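Putative polyphosphate kinase 2 family protein (Arthrobacter aurescens, PDB 3RHF) probably acts as a polyphosphate kinase of the PPK2 family, transferring phosphate between polyphosphate and nucleotides. Local coordinates at residues A[189-200]-A[210-221]. Residues are numbered along the deposited sequence; the frame is centred on the assembly and turned at random.
Sequences SKDEQKKRLIAR and YSRGDLAERAYW. With PO4 (phosphate ion), chain H.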
# COMPACT_ATOMS: atom_id res chain seq x y z
N SER A 189 8.74 -25.38 8.08
CA SER A 189 9.71 -26.46 8.30
C SER A 189 10.91 -26.29 7.39
O SER A 189 10.80 -25.71 6.30
CB SER A 189 9.07 -27.81 8.06
OG SER A 189 8.82 -27.98 6.69
N LYS A 190 12.07 -26.78 7.83
CA LYS A 190 13.29 -26.79 6.96
C LYS A 190 13.03 -27.43 5.59
O LYS A 190 13.54 -26.96 4.58
CB LYS A 190 14.49 -27.46 7.65
CG LYS A 190 15.88 -27.12 7.00
CD LYS A 190 16.99 -28.04 7.51
CE LYS A 190 18.41 -27.60 7.02
NZ LYS A 190 19.59 -28.36 7.62
N ASP A 191 12.17 -28.44 5.51
CA ASP A 191 11.85 -29.01 4.18
C ASP A 191 10.97 -28.15 3.29
O ASP A 191 11.18 -28.09 2.08
CB ASP A 191 11.19 -30.37 4.33
CG ASP A 191 12.17 -31.44 4.73
OD1 ASP A 191 13.41 -31.23 4.48
OD2 ASP A 191 11.66 -32.46 5.29
N GLU A 192 9.96 -27.52 3.90
CA GLU A 192 9.15 -26.52 3.19
C GLU A 192 10.01 -25.43 2.54
O GLU A 192 9.73 -25.03 1.41
CB GLU A 192 8.11 -25.88 4.13
CG GLU A 192 7.02 -25.08 3.41
CD GLU A 192 6.19 -25.89 2.42
OE1 GLU A 192 5.95 -27.10 2.63
OE2 GLU A 192 5.76 -25.31 1.41
N GLN A 193 11.03 -24.95 3.24
CA GLN A 193 11.91 -23.95 2.64
C GLN A 193 12.58 -24.52 1.38
O GLN A 193 12.64 -23.86 0.33
CB GLN A 193 12.99 -23.54 3.61
CG GLN A 193 13.37 -22.15 3.50
CD GLN A 193 14.85 -21.91 3.40
OE1 GLN A 193 15.57 -22.72 2.86
NE2 GLN A 193 15.30 -20.70 3.84
N LYS A 194 13.08 -25.74 1.50
CA LYS A 194 13.70 -26.44 0.38
C LYS A 194 12.72 -26.57 -0.78
O LYS A 194 13.05 -26.24 -1.91
CB LYS A 194 14.26 -27.81 0.82
CG LYS A 194 14.66 -28.71 -0.33
CD LYS A 194 15.85 -29.66 -0.02
CE LYS A 194 15.56 -30.75 1.01
NZ LYS A 194 16.76 -31.69 1.12
N LYS A 195 11.51 -27.01 -0.48
CA LYS A 195 10.46 -27.12 -1.49
C LYS A 195 10.22 -25.76 -2.17
O LYS A 195 10.02 -25.67 -3.37
CB LYS A 195 9.19 -27.63 -0.82
CG LYS A 195 8.12 -28.21 -1.77
CD LYS A 195 6.74 -28.43 -1.08
CE LYS A 195 5.50 -28.36 -2.04
NZ LYS A 195 4.19 -28.22 -1.25
N ARG A 196 10.26 -24.69 -1.39
CA ARG A 196 10.02 -23.37 -1.94
C ARG A 196 11.19 -22.85 -2.79
O ARG A 196 10.93 -22.27 -3.85
CB ARG A 196 9.57 -22.37 -0.85
CG ARG A 196 8.18 -22.72 -0.37
CD ARG A 196 7.68 -21.87 0.78
NE ARG A 196 6.44 -22.41 1.34
CZ ARG A 196 5.67 -21.77 2.22
NH1 ARG A 196 5.98 -20.54 2.63
NH2 ARG A 196 4.63 -22.35 2.73
N LEU A 197 12.43 -23.06 -2.37
CA LEU A 197 13.56 -22.59 -3.18
C LEU A 197 13.61 -23.37 -4.48
O LEU A 197 13.89 -22.80 -5.56
CB LEU A 197 14.88 -22.72 -2.45
CG LEU A 197 15.11 -21.80 -1.27
CD1 LEU A 197 16.31 -22.29 -0.51
CD2 LEU A 197 15.30 -20.35 -1.71
N ILE A 198 13.31 -24.66 -4.41
CA ILE A 198 13.26 -25.47 -5.62
C ILE A 198 12.21 -24.95 -6.57
O ILE A 198 12.44 -24.84 -7.77
CB ILE A 198 12.98 -26.94 -5.32
CG1 ILE A 198 14.23 -27.65 -4.83
CG2 ILE A 198 12.48 -27.66 -6.58
CD1 ILE A 198 13.93 -29.06 -4.19
N ALA A 199 11.03 -24.62 -6.04
CA ALA A 199 9.95 -24.03 -6.86
C ALA A 199 10.39 -22.70 -7.52
O ALA A 199 10.06 -22.43 -8.67
CB ALA A 199 8.66 -23.90 -6.10
N ARG A 200 11.22 -21.91 -6.85
CA ARG A 200 11.70 -20.71 -7.55
C ARG A 200 12.58 -21.05 -8.75
O ARG A 200 12.49 -20.41 -9.82
CB ARG A 200 12.46 -19.81 -6.62
CG ARG A 200 11.60 -19.36 -5.50
CD ARG A 200 12.21 -18.23 -4.78
NE ARG A 200 11.31 -17.64 -3.80
CZ ARG A 200 11.75 -16.86 -2.83
NH1 ARG A 200 13.05 -16.62 -2.72
NH2 ARG A 200 10.90 -16.31 -1.96
N TYR A 210 15.43 -15.68 -6.90
CA TYR A 210 16.23 -16.69 -6.21
C TYR A 210 17.52 -16.04 -5.69
O TYR A 210 18.16 -15.28 -6.39
CB TYR A 210 16.55 -17.90 -7.09
CG TYR A 210 17.49 -18.85 -6.39
CD1 TYR A 210 17.02 -19.86 -5.58
CD2 TYR A 210 18.86 -18.68 -6.49
CE1 TYR A 210 17.87 -20.68 -4.90
CE2 TYR A 210 19.71 -19.49 -5.83
CZ TYR A 210 19.23 -20.51 -5.03
OH TYR A 210 20.15 -21.35 -4.40
N SER A 211 17.88 -16.34 -4.45
CA SER A 211 19.11 -15.80 -3.88
C SER A 211 19.96 -16.92 -3.31
O SER A 211 19.50 -17.70 -2.47
CB SER A 211 18.78 -14.81 -2.78
OG SER A 211 19.98 -14.24 -2.30
N ARG A 212 21.21 -17.00 -3.76
CA ARG A 212 22.14 -17.96 -3.21
C ARG A 212 22.22 -17.81 -1.69
O ARG A 212 22.37 -18.80 -0.98
CB ARG A 212 23.54 -17.76 -3.80
CG ARG A 212 24.70 -18.42 -2.99
CD ARG A 212 24.66 -19.96 -3.00
NE ARG A 212 24.87 -20.50 -4.34
CZ ARG A 212 26.05 -20.57 -4.96
NH1 ARG A 212 27.16 -20.15 -4.36
NH2 ARG A 212 26.13 -21.06 -6.20
N GLY A 213 22.14 -16.56 -1.21
CA GLY A 213 22.12 -16.28 0.21
C GLY A 213 21.13 -17.10 1.03
O GLY A 213 21.38 -17.38 2.21
N ASP A 214 20.00 -17.48 0.43
CA ASP A 214 19.04 -18.33 1.13
C ASP A 214 19.53 -19.76 1.28
O ASP A 214 19.18 -20.44 2.23
CB ASP A 214 17.67 -18.32 0.42
CG ASP A 214 16.93 -16.99 0.54
OD1 ASP A 214 17.08 -16.30 1.56
OD2 ASP A 214 16.21 -16.63 -0.40
N LEU A 215 20.30 -20.23 0.32
CA LEU A 215 20.87 -21.56 0.40
C LEU A 215 21.99 -21.56 1.48
O LEU A 215 21.99 -22.41 2.37
CB LEU A 215 21.38 -22.01 -0.98
CG LEU A 215 22.09 -23.36 -1.09
CD1 LEU A 215 21.22 -24.46 -0.49
CD2 LEU A 215 22.43 -23.67 -2.53
N ALA A 216 22.91 -20.58 1.39
CA ALA A 216 23.92 -20.34 2.42
C ALA A 216 23.34 -20.57 3.81
O ALA A 216 23.82 -21.41 4.56
CB ALA A 216 24.49 -18.91 2.32
N GLU A 217 22.27 -19.87 4.15
CA GLU A 217 21.80 -19.84 5.52
C GLU A 217 21.05 -21.10 5.96
O GLU A 217 20.83 -21.26 7.15
CB GLU A 217 20.94 -18.59 5.78
CG GLU A 217 21.62 -17.24 5.43
CD GLU A 217 22.29 -16.50 6.60
OE1 GLU A 217 22.70 -17.13 7.61
OE2 GLU A 217 22.40 -15.26 6.50
N ARG A 218 20.69 -22.00 5.04
CA ARG A 218 20.11 -23.29 5.45
C ARG A 218 21.09 -24.04 6.34
O ARG A 218 20.70 -24.75 7.26
CB ARG A 218 19.78 -24.19 4.25
CG ARG A 218 18.58 -23.79 3.44
CD ARG A 218 18.31 -24.73 2.25
NE ARG A 218 18.04 -26.13 2.65
CZ ARG A 218 16.93 -26.55 3.27
NH1 ARG A 218 16.80 -27.83 3.58
NH2 ARG A 218 15.95 -25.71 3.58
N ALA A 219 22.38 -23.88 6.06
CA ALA A 219 23.42 -24.47 6.87
C ALA A 219 23.26 -24.01 8.33
O ALA A 219 23.59 -24.75 9.25
CB ALA A 219 24.79 -24.09 6.31
N TYR A 220 22.69 -22.83 8.55
CA TYR A 220 22.50 -22.33 9.90
C TYR A 220 21.09 -22.48 10.44
O TYR A 220 20.76 -21.91 11.48
CB TYR A 220 22.97 -20.88 9.97
CG TYR A 220 24.45 -20.71 9.69
CD1 TYR A 220 25.39 -20.80 10.70
CD2 TYR A 220 24.90 -20.47 8.40
CE1 TYR A 220 26.77 -20.65 10.42
CE2 TYR A 220 26.25 -20.32 8.11
CZ TYR A 220 27.18 -20.41 9.12
OH TYR A 220 28.50 -20.26 8.81
N TRP A 221 20.29 -23.32 9.81
CA TRP A 221 18.88 -23.40 10.15
C TRP A 221 18.56 -23.65 11.64
O TRP A 221 17.63 -23.05 12.18
CB TRP A 221 18.15 -24.45 9.28
CG TRP A 221 16.66 -24.49 9.55
CD1 TRP A 221 16.04 -25.13 10.56
CD2 TRP A 221 15.63 -23.85 8.80
NE1 TRP A 221 14.69 -24.96 10.49
CE2 TRP A 221 14.41 -24.17 9.42
CE3 TRP A 221 15.62 -23.04 7.66
CZ2 TRP A 221 13.19 -23.73 8.94
CZ3 TRP A 221 14.42 -22.59 7.18
CH2 TRP A 221 13.20 -22.93 7.83
P PO4 H . 7.23 -16.95 -4.01
O1 PO4 H . 8.55 -17.64 -4.38
O2 PO4 H . 6.75 -16.21 -5.24
O3 PO4 H . 6.11 -17.92 -3.71
O4 PO4 H . 7.46 -16.07 -2.78
O HOH W 1 15.68 -17.36 -2.89
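Arg218 reaches across to the first turn of helix 190-200, where its NH2 serves two acceptors at once: the backbone O of Lys190 at 2.9 Å, in a nearly straight hydrogen bond, and Gln193 OE1 at 3.1 Å. Both acceptors lie close to the guanidinium plane, although the nitrogen sits well above the carbonyl plane of the Gln193 amide. The aliphatic chain of Lys190 covers one face of the guanidinium and Lys194 CB the opposite face, so that Arg218 fits as a knob among Lys190, Gln193, Lys194 and Leu197. Beside it, Lys190 CB makes a CH-pi contact over the five-membered ring of Trp221, 3.8 Å from its centroid. With CG anti to the backbone N (chi1 -162°) and the rest of the chain extended, Lys190 runs on across the indole toward Arg218 O. Replacing Trp221 by an alanine is likely to leave the start of the lysine chain without its aromatic floor and Gln193 CG without the CZ3 atom it rests on. The two helices run antiparallel, 11.3 Å apart at their axes, in the P-loop kinase-like alpha/beta/alpha fold, and helix 190-202 directly follows strand 179-187, which lies between strands 75-82 and 242-246 of the parallel sheet. Farther along, Leu197 CD2 packs on Asp214 CB at 3.8 Å. Arg200 NH1 forms a long salt bridge to Asp214 OD2 (3.9 Å), and a water donates to that oxygen while accepting from Ser211 N and, weakly, from Arg200 NH1. Arg200 NE donates to O1 of a phosphate ion, probably from the crystallisation liquor, at 2.8 Å; Lys209 also binds this ion. From the second subunit, Ser289 O accepts from Arg218 NH1, and Glu282 OE2 is hydrogen-bonded to the Tyr210 hydroxyl.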